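Local coordinates for TatD-related deoxyribonuclease (Thermotoga maritima, PDB 1J6O), which probably acts as a metal-dependent deoxyribonuclease of the TatD family, hydrolysing ester bonds in DNA, at residues His17-Phe22 against Glu212-Phe217; Gly102-Asp107 against Arg120-Gln125; Val73-Ala78 against Glu116-Val121. All blocks are in the same frame, centred on the assembly; numbering follows the deposited sequence.

Overall arrangement
The chain forms a TIM barrel, and the three contacts can be followed along it. His17-Phe22 begins at the end of the first strand, 13-18. It meets Glu212-Phe217, just after the last strand, 209-211, so contact 1 closes a loop of nearly the whole barrel. The other two contacts nest inside that loop. Val73-Ala78, after strand 67-71, opens contact 3, and Gly102-Asp107 on strand 98-107 opens contact 2. Both end on helix 115-132 and share Arg120 and Val121. Contact 2 closes a short loop within one strand-helix unit, whereas contact 3 reaches over from the preceding unit. His17 NE2 and Glu103 OE1, 2.8 Å apart, link contacts 1 and 2.

Contact 1. Residues His17-Phe22 against Glu212-Phe217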
ATOM      1  N   HIS A  17       2.921  -2.913  -0.596  1.00  5.91           N
ATOM      2  CA  HIS A  17       2.590  -2.638   0.789  1.00  6.90           C
ATOM      3  C   HIS A  17       3.131  -3.732   1.684  1.00  7.83           C
ATOM      4  O   HIS A  17       2.442  -4.724   1.937  1.00 11.92           O
ATOM      5  CB  HIS A  17       1.057  -2.536   0.958  1.00  6.94           C
ATOM      6  CG  HIS A  17       0.628  -1.713   2.134  1.00  7.32           C
ATOM      7  ND1 HIS A  17       0.241  -0.395   2.013  1.00  9.71           N
ATOM      8  CD2 HIS A  17       0.521  -2.016   3.449  1.00  8.40           C
ATOM      9  CE1 HIS A  17      -0.093   0.077   3.206  1.00 10.61           C
ATOM     10  NE2 HIS A  17       0.067  -0.888   4.093  1.00 10.79           N
ATOM     11  N   ALA A  18       4.351  -3.560   2.184  1.00  5.47           N
ATOM     12  CA  ALA A  18       4.935  -4.570   3.057  1.00  5.66           C
ATOM     13  C   ALA A  18       5.377  -3.954   4.411  1.00  5.86           C
ATOM     14  O   ALA A  18       5.550  -2.749   4.497  1.00  5.49           O
ATOM     15  CB  ALA A  18       6.121  -5.151   2.370  1.00  4.30           C
ATOM     16  N   HIS A  19       5.544  -4.782   5.448  1.00  4.58           N
ATOM     17  CA  HIS A  19       5.986  -4.302   6.773  1.00  5.69           C
ATOM     18  C   HIS A  19       7.043  -5.331   7.185  1.00  5.76           C
ATOM     19  O   HIS A  19       6.900  -6.028   8.232  1.00  5.66           O
ATOM     20  CB  HIS A  19       4.836  -4.358   7.802  1.00  5.93           C
ATOM     21  CG  HIS A  19       3.606  -3.611   7.381  1.00  7.11           C
ATOM     22  ND1 HIS A  19       3.545  -2.234   7.364  1.00  8.75           N
ATOM     23  CD2 HIS A  19       2.372  -4.048   7.020  1.00  7.58           C
ATOM     24  CE1 HIS A  19       2.324  -1.853   7.024  1.00 11.23           C
ATOM     25  NE2 HIS A  19       1.591  -2.936   6.815  1.00  8.90           N
ATOM     26  N   LEU A  20       8.116  -5.401   6.407  1.00  4.69           N
ATOM     27  CA  LEU A  20       9.190  -6.358   6.671  1.00  5.86           C
ATOM     28  C   LEU A  20       9.965  -6.112   7.945  1.00  6.86           C
ATOM     29  O   LEU A  20      10.653  -7.015   8.451  1.00  7.61           O
ATOM     30  CB  LEU A  20      10.129  -6.404   5.458  1.00  6.90           C
ATOM     31  CG  LEU A  20       9.477  -7.001   4.201  1.00 10.03           C
ATOM     32  CD1 LEU A  20      10.285  -6.633   2.929  1.00  9.30           C
ATOM     33  CD2 LEU A  20       9.390  -8.509   4.365  1.00 10.50           C
ATOM     34  N   HIS A  21       9.831  -4.904   8.469  1.00  5.31           N
ATOM     35  CA  HIS A  21      10.519  -4.529   9.693  1.00  7.50           C
ATOM     36  C   HIS A  21       9.747  -4.920  10.951  1.00  7.17           C
ATOM     37  O   HIS A  21      10.246  -4.704  12.062  1.00  8.99           O
ATOM     38  CB  HIS A  21      10.817  -3.025   9.699  1.00  7.00           C
ATOM     39  CG  HIS A  21       9.597  -2.175   9.555  1.00  9.47           C
ATOM     40  ND1 HIS A  21       8.782  -2.228   8.438  1.00  7.15           N
ATOM     41  CD2 HIS A  21       8.994  -1.330  10.429  1.00  6.86           C
ATOM     42  CE1 HIS A  21       7.725  -1.458   8.635  1.00  7.88           C
ATOM     43  NE2 HIS A  21       7.828  -0.903   9.839  1.00  8.58           N
ATOM     44  N   PHE A  22       8.544  -5.481  10.800  1.00  5.07           N
ATOM     45  CA  PHE A  22       7.764  -5.886  11.959  1.00  6.12           C
ATOM     46  C   PHE A  22       8.465  -7.068  12.616  1.00  9.51           C
ATOM     47  O   PHE A  22       9.236  -7.800  11.957  1.00  8.29           O
ATOM     48  CB  PHE A  22       6.342  -6.266  11.567  1.00  5.67           C
ATOM     49  CG  PHE A  22       5.435  -5.078  11.316  1.00  5.79           C
ATOM     50  CD1 PHE A  22       5.942  -3.776  11.250  1.00  5.80           C
ATOM     51  CD2 PHE A  22       4.050  -5.264  11.199  1.00  7.37           C
ATOM     52  CE1 PHE A  22       5.082  -2.668  11.077  1.00  7.33           C
ATOM     53  CE2 PHE A  22       3.190  -4.151  11.024  1.00 10.10           C
ATOM     54  CZ  PHE A  22       3.715  -2.866  10.967  1.00  7.39           C
ATOM     55  N   GLU A 212      -0.298  -6.287  -3.523  1.00  7.91           N
ATOM     56  CA  GLU A 212       0.265  -6.004  -2.223  1.00 10.38           C
ATOM     57  C   GLU A 212       0.037  -7.228  -1.347  1.00 11.59           C
ATOM     58  O   GLU A 212      -0.811  -8.077  -1.659  1.00 10.34           O
ATOM     59  CB  GLU A 212      -0.412  -4.798  -1.585  1.00 12.74           C
ATOM     60  CG  GLU A 212      -1.801  -5.099  -1.003  1.00 14.27           C
ATOM     61  CD  GLU A 212      -2.367  -3.892  -0.287  1.00 17.09           C
ATOM     62  OE1 GLU A 212      -2.763  -2.956  -0.998  1.00 17.04           O
ATOM     63  OE2 GLU A 212      -2.379  -3.867   0.975  1.00 17.29           O
ATOM     64  N   THR A 213       0.834  -7.347  -0.288  1.00 11.52           N
ATOM     65  CA  THR A 213       0.678  -8.462   0.626  1.00 10.74           C
ATOM     66  C   THR A 213       0.243  -7.934   1.986  1.00 12.15           C
ATOM     67  O   THR A 213      -0.498  -8.604   2.697  1.00  9.46           O
ATOM     68  CB  THR A 213       2.002  -9.220   0.931  1.00 12.89           C
ATOM     69  OG1 THR A 213       2.958  -8.297   1.489  1.00 12.87           O
ATOM     70  CG2 THR A 213       2.562  -9.883  -0.311  1.00 13.73           C
ATOM     71  N   ASP A 214       0.683  -6.725   2.333  1.00  9.43           N
ATOM     72  CA  ASP A 214       0.379  -6.134   3.622  1.00 11.62           C
ATOM     73  C   ASP A 214       1.043  -7.100   4.642  1.00  7.83           C
ATOM     74  O   ASP A 214       0.621  -7.205   5.799  1.00  7.85           O
ATOM     75  CB  ASP A 214      -1.136  -6.037   3.874  1.00 15.25           C
ATOM     76  CG  ASP A 214      -1.475  -5.087   5.025  1.00 22.54           C
ATOM     77  OD1 ASP A 214      -0.610  -4.253   5.416  1.00 21.92           O
ATOM     78  OD2 ASP A 214      -2.621  -5.168   5.535  1.00 27.06           O
ATOM     79  N   CYS A 215       2.098  -7.807   4.215  1.00  7.80           N
ATOM     80  CA  CYS A 215       2.773  -8.749   5.131  1.00  7.77           C
ATOM     81  C   CYS A 215       3.218  -8.013   6.410  1.00  9.01           C
ATOM     82  O   CYS A 215       3.666  -6.868   6.344  1.00  9.27           O
ATOM     83  CB  CYS A 215       3.964  -9.419   4.430  1.00  9.79           C
ATOM     84  SG  CYS A 215       5.320  -8.332   3.912  1.00 10.47           S
ATOM     85  N   PRO A 216       3.211  -8.697   7.568  1.00  8.36           N
ATOM     86  CA  PRO A 216       2.828 -10.108   7.760  1.00  9.34           C
ATOM     87  C   PRO A 216       1.342 -10.429   7.774  1.00 10.09           C
ATOM     88  O   PRO A 216       0.962 -11.583   7.967  1.00 13.55           O
ATOM     89  CB  PRO A 216       3.457 -10.431   9.104  1.00  8.40           C
ATOM     90  CG  PRO A 216       3.129  -9.142   9.900  1.00  8.39           C
ATOM     91  CD  PRO A 216       3.540  -8.058   8.862  1.00  8.57           C
ATOM     92  N   PHE A 217       0.500  -9.434   7.572  1.00 10.70           N
ATOM     93  CA  PHE A 217      -0.943  -9.666   7.596  1.00 12.62           C
ATOM     94  C   PHE A 217      -1.621 -10.268   6.339  1.00 12.86           C
ATOM     95  O   PHE A 217      -1.016 -10.308   5.268  1.00 11.64           O
ATOM     96  CB  PHE A 217      -1.689  -8.354   7.858  1.00 14.39           C
ATOM     97  CG  PHE A 217      -1.135  -7.510   8.968  1.00 17.54           C
ATOM     98  CD1 PHE A 217      -0.976  -8.014  10.248  1.00 18.93           C
ATOM     99  CD2 PHE A 217      -0.737  -6.198   8.694  1.00 19.41           C
ATOM    100  CE1 PHE A 217      -0.409  -7.225  11.268  1.00 21.63           C
ATOM    101  CE2 PHE A 217      -0.180  -5.412   9.686  1.00 20.06           C
ATOM    102  CZ  PHE A 217      -0.011  -5.923  10.979  1.00 21.96           C
TER
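Two backbone bonds tie His17-Phe22 to Glu212-Phe217: Asp214 N gives to His17 O at 2.7 Å, and His19 N gives more weakly to Cys215 O. His19 NE2 donates to Asp214 OD1 at 2.9 Å, with the oxygen near the ring plane. The N-H is bent, at 135°. His19 ND1 bonds Val47 O, so the ring is held at both nitrogens. The same Asp214 OD1 lies 3.2 Å from His17 CD2. His17 CG is anti to the backbone N (chi1 -155°), which sets the side chains side by side, the ring steeply turned to the carboxylate. His17 NE2 turns to Glu103, and Glu212 OE2 bonds His164. This is where the first and last strands of the TIM barrel meet at their C-terminal ends. Together with Glu103, His17, His19 and Asp214 are predicted ligands of one divalent metal ion, the His-x-His and Asp pattern of such hydrolases. Beyond the site the packing is apolar. Ala18 CB touches Cys215 SG at 3.6 Å. Pro216 follows a cis peptide bond, and its CD rests 3.7 Å from Phe22 CD2. Phe217 CZ lies 3.7 Å from Phe22 CE2, near that ring's plane, and the rings meet obliquely, planes at 69°.

Contact 2. Residues Gly102-Asp107 against Arg120-Gln125; sequences GETGLD and RVFVEQ
Phe122 CG stands anti to the backbone N (chi1 177°), which carries its ring out to Gly105. Thr104 has OG1 in the same position (chi1 -177°), and this sets the hydroxyl at the ring's edge, 3.4 Å from Phe122 CD1. Gly105 CA sits over the ring face, 3.7 Å from the centroid, in a CH-pi contact. Leu106 CG comes in obliquely on the same side, 3.9 Å from Phe122 CD2. The backbone angles of Gly105 would press a side chain against the carbonyl of Thr104, so glycine suits the place. Here strand 104-107 and helix 120-125 run roughly antiparallel, their axes 7.4 Å apart, as in a beta-alpha unit of a TIM barrel. Gln125 slides past Thr104. Its NE2 is 3.0 Å from Thr104 OG1, but the angle is too poor for a hydrogen bond. NE2 bonds Val121 O instead, at 3.3 Å and from above the carbonyl plane, while Gln125 N reaches that oxygen from the other face. Gln125 OE1 takes the N-H of Val73. With an alanine in place of Gln125, Val73 N would probably lose this acceptor and a gap would open beside Thr104. Between the two segments there is thus no hydrogen bond: the buried Gln125 amide is satisfied by Val121 O and Val73 N, and the strand meets the helix through ring and chain packing just beyond Glu103, a predicted metal ligand.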
ATOM      1  N   GLY A 102       2.677   7.552   3.897  1.00  6.18           N
ATOM      2  CA  GLY A 102       1.668   6.618   4.375  1.00  6.95           C
ATOM      3  C   GLY A 102       2.422   5.562   5.180  1.00  7.42           C
ATOM      4  O   GLY A 102       3.651   5.512   5.116  1.00  7.68           O
ATOM      5  N   GLU A 103       1.733   4.658   5.856  1.00  8.95           N
ATOM      6  CA  GLU A 103       0.280   4.556   5.888  1.00 10.76           C
ATOM      7  C   GLU A 103      -0.462   5.713   6.558  1.00  9.20           C
ATOM      8  O   GLU A 103      -0.067   6.195   7.622  1.00 10.88           O
ATOM      9  CB  GLU A 103      -0.077   3.226   6.577  1.00 13.79           C
ATOM     10  CG  GLU A 103      -1.309   2.568   6.024  1.00 20.59           C
ATOM     11  CD  GLU A 103      -1.456   1.119   6.462  1.00 23.64           C
ATOM     12  OE1 GLU A 103      -0.441   0.386   6.563  1.00 22.89           O
ATOM     13  OE2 GLU A 103      -2.613   0.714   6.692  1.00 25.57           O
ATOM     14  N   THR A 104      -1.498   6.203   5.889  1.00  8.99           N
ATOM     15  CA  THR A 104      -2.297   7.303   6.437  1.00  8.54           C
ATOM     16  C   THR A 104      -3.727   7.105   5.951  1.00  9.73           C
ATOM     17  O   THR A 104      -3.959   6.503   4.905  1.00 10.92           O
ATOM     18  CB  THR A 104      -1.752   8.701   6.004  1.00 10.46           C
ATOM     19  OG1 THR A 104      -2.541   9.729   6.626  1.00  8.27           O
ATOM     20  CG2 THR A 104      -1.789   8.872   4.511  1.00  7.21           C
ATOM     21  N   GLY A 105      -4.702   7.567   6.724  1.00  7.91           N
ATOM     22  CA  GLY A 105      -6.071   7.391   6.285  1.00  8.45           C
ATOM     23  C   GLY A 105      -7.035   7.429   7.443  1.00  9.54           C
ATOM     24  O   GLY A 105      -6.791   8.126   8.434  1.00 10.05           O
ATOM     25  N   LEU A 106      -8.110   6.657   7.318  1.00 10.71           N
ATOM     26  CA  LEU A 106      -9.149   6.584   8.335  1.00  9.62           C
ATOM     27  C   LEU A 106      -9.593   5.155   8.577  1.00 11.66           C
ATOM     28  O   LEU A 106      -9.729   4.366   7.633  1.00 10.51           O
ATOM     29  CB  LEU A 106     -10.395   7.349   7.858  1.00 11.98           C
ATOM     30  CG  LEU A 106     -10.278   8.791   7.407  1.00 11.24           C
ATOM     31  CD1 LEU A 106     -11.644   9.273   6.885  1.00 12.33           C
ATOM     32  CD2 LEU A 106      -9.799   9.634   8.593  1.00 14.70           C
ATOM     33  N   ASP A 107      -9.823   4.822   9.841  1.00 11.92           N
ATOM     34  CA  ASP A 107     -10.284   3.487  10.208  1.00 14.90           C
ATOM     35  C   ASP A 107     -11.422   3.724  11.208  1.00 15.33           C
ATOM     36  O   ASP A 107     -11.178   3.989  12.384  1.00 14.70           O
ATOM     37  CB  ASP A 107      -9.192   2.633  10.862  1.00 17.08           C
ATOM     38  CG  ASP A 107      -9.715   1.254  11.278  1.00 20.09           C
ATOM     39  OD1 ASP A 107     -10.940   1.102  11.433  1.00 21.27           O
ATOM     40  OD2 ASP A 107      -8.922   0.307  11.450  1.00 23.82           O
ATOM     41  N   ARG A 120      -7.818  15.013  11.131  1.00 11.59           N
ATOM     42  CA  ARG A 120      -6.793  16.047  11.047  1.00 14.16           C
ATOM     43  C   ARG A 120      -5.407  15.512  10.690  1.00 13.09           C
ATOM     44  O   ARG A 120      -4.678  16.132   9.915  1.00 12.87           O
ATOM     45  CB  ARG A 120      -6.728  16.885  12.337  1.00 18.03           C
ATOM     46  CG  ARG A 120      -6.008  16.252  13.498  1.00 23.46           C
ATOM     47  CD  ARG A 120      -5.335  17.304  14.393  1.00 28.94           C
ATOM     48  NE  ARG A 120      -3.919  16.966  14.552  1.00 33.56           N
ATOM     49  CZ  ARG A 120      -2.910  17.832  14.437  1.00 34.31           C
ATOM     50  NH1 ARG A 120      -3.146  19.119  14.174  1.00 35.79           N
ATOM     51  NH2 ARG A 120      -1.662  17.396  14.533  1.00 31.96           N
ATOM     52  N   VAL A 121      -5.054  14.368  11.265  1.00 11.40           N
ATOM     53  CA  VAL A 121      -3.753  13.730  11.017  1.00 10.93           C
ATOM     54  C   VAL A 121      -3.653  13.269   9.556  1.00 11.20           C
ATOM     55  O   VAL A 121      -2.576  13.345   8.940  1.00 10.03           O
ATOM     56  CB  VAL A 121      -3.563  12.536  11.992  1.00 10.63           C
ATOM     57  CG1 VAL A 121      -2.368  11.669  11.587  1.00 10.81           C
ATOM     58  CG2 VAL A 121      -3.360  13.078  13.430  1.00 10.55           C
ATOM     59  N   PHE A 122      -4.775  12.809   9.013  1.00 10.54           N
ATOM     60  CA  PHE A 122      -4.853  12.338   7.622  1.00  9.89           C
ATOM     61  C   PHE A 122      -4.696  13.564   6.719  1.00 11.67           C
ATOM     62  O   PHE A 122      -3.904  13.580   5.777  1.00 10.12           O
ATOM     63  CB  PHE A 122      -6.205  11.666   7.398  1.00 10.01           C
ATOM     64  CG  PHE A 122      -6.447  11.194   5.972  1.00  8.99           C
ATOM     65  CD1 PHE A 122      -5.407  10.706   5.184  1.00 11.65           C
ATOM     66  CD2 PHE A 122      -7.738  11.120   5.478  1.00 11.02           C
ATOM     67  CE1 PHE A 122      -5.659  10.141   3.930  1.00 12.31           C
ATOM     68  CE2 PHE A 122      -8.016  10.549   4.211  1.00 12.51           C
ATOM     69  CZ  PHE A 122      -6.972  10.057   3.439  1.00 13.11           C
ATOM     70  N   VAL A 123      -5.449  14.617   7.028  1.00 12.28           N
ATOM     71  CA  VAL A 123      -5.358  15.829   6.226  1.00 13.04           C
ATOM     72  C   VAL A 123      -3.939  16.389   6.225  1.00  9.85           C
ATOM     73  O   VAL A 123      -3.424  16.788   5.193  1.00 10.77           O
ATOM     74  CB  VAL A 123      -6.344  16.913   6.748  1.00 13.60           C
ATOM     75  CG1 VAL A 123      -6.010  18.270   6.134  1.00 16.17           C
ATOM     76  CG2 VAL A 123      -7.764  16.517   6.395  1.00 16.30           C
ATOM     77  N   GLU A 124      -3.288  16.403   7.374  1.00  9.87           N
ATOM     78  CA  GLU A 124      -1.945  16.923   7.431  1.00 10.68           C
ATOM     79  C   GLU A 124      -0.935  16.125   6.606  1.00 10.53           C
ATOM     80  O   GLU A 124       0.008  16.703   6.060  1.00 10.39           O
ATOM     81  CB  GLU A 124      -1.508  17.044   8.891  1.00 13.28           C
ATOM     82  CG  GLU A 124      -2.526  17.867   9.694  1.00 18.00           C
ATOM     83  CD  GLU A 124      -2.046  18.325  11.059  1.00 23.30           C
ATOM     84  OE1 GLU A 124      -1.502  17.495  11.805  1.00 25.79           O
ATOM     85  OE2 GLU A 124      -2.240  19.524  11.398  1.00 26.41           O
ATOM     86  N   GLN A 125      -1.141  14.819   6.481  1.00  9.55           N
ATOM     87  CA  GLN A 125      -0.212  14.002   5.698  1.00  7.40           C
ATOM     88  C   GLN A 125      -0.497  14.168   4.197  1.00  6.93           C
ATOM     89  O   GLN A 125       0.428  14.129   3.355  1.00  6.63           O
ATOM     90  CB  GLN A 125      -0.304  12.553   6.133  1.00  5.81           C
ATOM     91  CG  GLN A 125       0.368  12.363   7.489  1.00  7.11           C
ATOM     92  CD  GLN A 125       0.277  10.947   7.995  1.00  8.31           C
ATOM     93  OE1 GLN A 125       1.086  10.091   7.621  1.00 10.44           O
ATOM     94  NE2 GLN A 125      -0.705  10.684   8.838  1.00 11.02           N
TER

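Contact 3. Residues Val73-Ala78 against Glu116-Val121; sequences VHPHDA and EVQKRV
Gln118 OE1 presses on Pro75 CB at 3.3 Å, and the same oxygen takes the backbone N-H of Asp107. At the other end of the group NE2 bonds Ser113 O, so the amide is bonded at both its oxygen and its nitrogen. Gln118 CG lies anti to the carbonyl carbon (chi1 -73°) and the chain beyond it is extended, which carries the amide past the Pro75 ring. Ala78 makes the apolar centre of the contact. Its CB points at the helix and meets Val121 CG2 at 3.7 Å, with Gln118 CA and Val117 CG1 close by. Val117 CG1 and Val121 CG2 both touch Ala78 O, the former at 3.6 Å. The contact joins neighbouring units of the TIM barrel: the loop that follows strand 67-71 packs on helix 115-132, which follows the next strand. Within this loop His76 N donates to His74 ND1 at 2.9 Å, nearly straight at 169° and in the ring plane. Ala78 N bonds back to Pro75 O at 3.0 Å. The His74 ring meets that of His139, a predicted metal ligand, while Phe85 of helix 85-92 touches both Val73 and Val121. Val73 CB also approaches Val121 CG1 directly, at 4.5 Å.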
ATOM      1  N   VAL A  73       1.898   8.037   9.552  1.00  6.89           N
ATOM      2  CA  VAL A  73       1.258   7.689  10.795  1.00  6.83           C
ATOM      3  C   VAL A  73      -0.126   7.166  10.483  1.00  7.16           C
ATOM      4  O   VAL A  73      -0.984   7.880   9.932  1.00  8.79           O
ATOM      5  CB  VAL A  73       1.153   8.931  11.725  1.00  6.25           C
ATOM      6  CG1 VAL A  73       0.489   8.544  13.034  1.00  5.67           C
ATOM      7  CG2 VAL A  73       2.543   9.483  12.007  1.00  8.47           C
ATOM      8  N   HIS A  74      -0.330   5.927  10.887  1.00  5.74           N
ATOM      9  CA  HIS A  74      -1.577   5.183  10.702  1.00  7.95           C
ATOM     10  C   HIS A  74      -2.696   5.835  11.529  1.00  9.34           C
ATOM     11  O   HIS A  74      -2.445   6.420  12.572  1.00  7.61           O
ATOM     12  CB  HIS A  74      -1.289   3.736  11.155  1.00  9.61           C
ATOM     13  CG  HIS A  74      -2.387   2.745  10.890  1.00 13.05           C
ATOM     14  ND1 HIS A  74      -3.569   2.724  11.604  1.00 13.24           N
ATOM     15  CD2 HIS A  74      -2.443   1.686  10.040  1.00 15.92           C
ATOM     16  CE1 HIS A  74      -4.305   1.699  11.204  1.00 14.55           C
ATOM     17  NE2 HIS A  74      -3.643   1.051  10.257  1.00 15.91           N
ATOM     18  N   PRO A  75      -3.947   5.735  11.070  1.00  9.29           N
ATOM     19  CA  PRO A  75      -5.002   6.371  11.872  1.00 11.28           C
ATOM     20  C   PRO A  75      -5.087   5.863  13.319  1.00 11.87           C
ATOM     21  O   PRO A  75      -5.461   6.618  14.226  1.00 10.32           O
ATOM     22  CB  PRO A  75      -6.286   6.115  11.050  1.00 11.21           C
ATOM     23  CG  PRO A  75      -5.946   4.934  10.176  1.00 10.90           C
ATOM     24  CD  PRO A  75      -4.479   5.184   9.810  1.00  9.83           C
ATOM     25  N   HIS A  76      -4.730   4.600  13.554  1.00 12.60           N
ATOM     26  CA  HIS A  76      -4.801   4.090  14.915  1.00 14.84           C
ATOM     27  C   HIS A  76      -3.885   4.913  15.809  1.00 16.00           C
ATOM     28  O   HIS A  76      -4.221   5.201  16.952  1.00 15.89           O
ATOM     29  CB  HIS A  76      -4.391   2.605  14.984  1.00 17.10           C
ATOM     30  CG  HIS A  76      -5.367   1.666  14.340  1.00 20.48           C
ATOM     31  ND1 HIS A  76      -6.591   1.882  13.803  1.00 20.88           N
ATOM     32  CD2 HIS A  76      -5.116   0.315  14.193  1.00 23.78           C
ATOM     33  CE1 HIS A  76      -7.051   0.672  13.341  1.00 23.05           C
ATOM     34  NE2 HIS A  76      -6.140  -0.256  13.586  1.00 22.05           N
ATOM     35  N   ASP A  77      -2.745   5.326  15.264  1.00 15.20           N
ATOM     36  CA  ASP A  77      -1.778   6.106  16.009  1.00 17.85           C
ATOM     37  C   ASP A  77      -2.007   7.627  15.951  1.00 16.03           C
ATOM     38  O   ASP A  77      -1.161   8.386  16.427  1.00 18.82           O
ATOM     39  CB  ASP A  77      -0.346   5.805  15.476  1.00 19.93           C
ATOM     40  CG  ASP A  77      -0.021   4.279  15.315  1.00 24.88           C
ATOM     41  OD1 ASP A  77      -0.635   3.573  14.463  1.00 26.95           O
ATOM     42  OD2 ASP A  77       0.899   3.782  16.010  1.00 24.16           O
ATOM     43  N   ALA A  78      -3.133   8.086  15.401  1.00 14.31           N
ATOM     44  CA  ALA A  78      -3.394   9.534  15.294  1.00 13.50           C
ATOM     45  C   ALA A  78      -3.423  10.370  16.578  1.00 13.08           C
ATOM     46  O   ALA A  78      -2.996  11.526  16.578  1.00 12.78           O
ATOM     47  CB  ALA A  78      -4.703   9.782  14.487  1.00 13.42           C
ATOM     48  N   GLU A 116     -12.419  12.721  14.581  1.00 12.62           N
ATOM     49  CA  GLU A 116     -11.881  14.027  14.195  1.00 14.61           C
ATOM     50  C   GLU A 116     -10.356  14.136  14.285  1.00 13.06           C
ATOM     51  O   GLU A 116      -9.727  14.888  13.530  1.00 14.79           O
ATOM     52  CB  GLU A 116     -12.572  15.138  15.003  1.00 18.09           C
ATOM     53  CG  GLU A 116     -14.049  15.309  14.632  1.00 22.83           C
ATOM     54  CD  GLU A 116     -14.263  15.520  13.129  1.00 26.83           C
ATOM     55  OE1 GLU A 116     -13.551  16.374  12.539  1.00 27.49           O
ATOM     56  OE2 GLU A 116     -15.147  14.832  12.545  1.00 30.09           O
ATOM     57  N   VAL A 117      -9.766  13.376  15.203  1.00 12.86           N
ATOM     58  CA  VAL A 117      -8.316  13.361  15.404  1.00 12.12           C
ATOM     59  C   VAL A 117      -7.743  12.620  14.174  1.00 10.68           C
ATOM     60  O   VAL A 117      -6.723  13.004  13.628  1.00 11.90           O
ATOM     61  CB  VAL A 117      -7.997  12.617  16.746  1.00 13.68           C
ATOM     62  CG1 VAL A 117      -6.525  12.307  16.851  1.00 16.15           C
ATOM     63  CG2 VAL A 117      -8.452  13.507  17.960  1.00 15.64           C
ATOM     64  N   GLN A 118      -8.391  11.539  13.753  1.00 11.06           N
ATOM     65  CA  GLN A 118      -7.905  10.790  12.571  1.00 11.45           C
ATOM     66  C   GLN A 118      -7.943  11.708  11.352  1.00 11.84           C
ATOM     67  O   GLN A 118      -7.002  11.773  10.552  1.00  9.52           O
ATOM     68  CB  GLN A 118      -8.809   9.594  12.276  1.00 10.27           C
ATOM     69  CG  GLN A 118      -8.667   8.443  13.263  1.00  8.86           C
ATOM     70  CD  GLN A 118      -9.447   7.255  12.806  1.00 10.91           C
ATOM     71  OE1 GLN A 118      -9.469   6.942  11.607  1.00  8.73           O
ATOM     72  NE2 GLN A 118     -10.097   6.565  13.750  1.00 10.82           N
ATOM     73  N   LYS A 119      -9.073  12.391  11.192  1.00 10.20           N
ATOM     74  CA  LYS A 119      -9.237  13.304  10.069  1.00 10.51           C
ATOM     75  C   LYS A 119      -8.157  14.375  10.008  1.00 11.20           C
ATOM     76  O   LYS A 119      -7.608  14.607   8.942  1.00  9.24           O
ATOM     77  CB  LYS A 119     -10.603  13.989  10.121  1.00 14.48           C
ATOM     78  CG  LYS A 119     -11.732  13.109   9.711  1.00 18.01           C
ATOM     79  CD  LYS A 119     -13.033  13.884   9.900  1.00 22.54           C
ATOM     80  CE  LYS A 119     -14.236  13.182   9.332  1.00 24.29           C
ATOM     81  NZ  LYS A 119     -15.427  14.104   9.485  1.00 27.79           N
ATOM     82  N   ARG A 120      -7.818  15.013  11.131  1.00 11.59           N
ATOM     83  CA  ARG A 120      -6.793  16.047  11.047  1.00 14.16           C
ATOM     84  C   ARG A 120      -5.407  15.512  10.690  1.00 13.09           C
ATOM     85  O   ARG A 120      -4.678  16.132   9.915  1.00 12.87           O
ATOM     86  CB  ARG A 120      -6.728  16.885  12.337  1.00 18.03           C
ATOM     87  CG  ARG A 120      -6.008  16.252  13.498  1.00 23.46           C
ATOM     88  CD  ARG A 120      -5.335  17.304  14.393  1.00 28.94           C
ATOM     89  NE  ARG A 120      -3.919  16.966  14.552  1.00 33.56           N
ATOM     90  CZ  ARG A 120      -2.910  17.832  14.437  1.00 34.31           C
ATOM     91  NH1 ARG A 120      -3.146  19.119  14.174  1.00 35.79           N
ATOM     92  NH2 ARG A 120      -1.662  17.396  14.533  1.00 31.96           N
ATOM     93  N   VAL A 121      -5.054  14.368  11.265  1.00 11.40           N
ATOM     94  CA  VAL A 121      -3.753  13.730  11.017  1.00 10.93           C
ATOM     95  C   VAL A 121      -3.653  13.269   9.556  1.00 11.20           C
ATOM     96  O   VAL A 121      -2.576  13.345   8.940  1.00 10.03           O
ATOM     97  CB  VAL A 121      -3.563  12.536  11.992  1.00 10.63           C
ATOM     98  CG1 VAL A 121      -2.368  11.669  11.587  1.00 10.81           C
ATOM     99  CG2 VAL A 121      -3.360  13.078  13.430  1.00 10.55           C
TER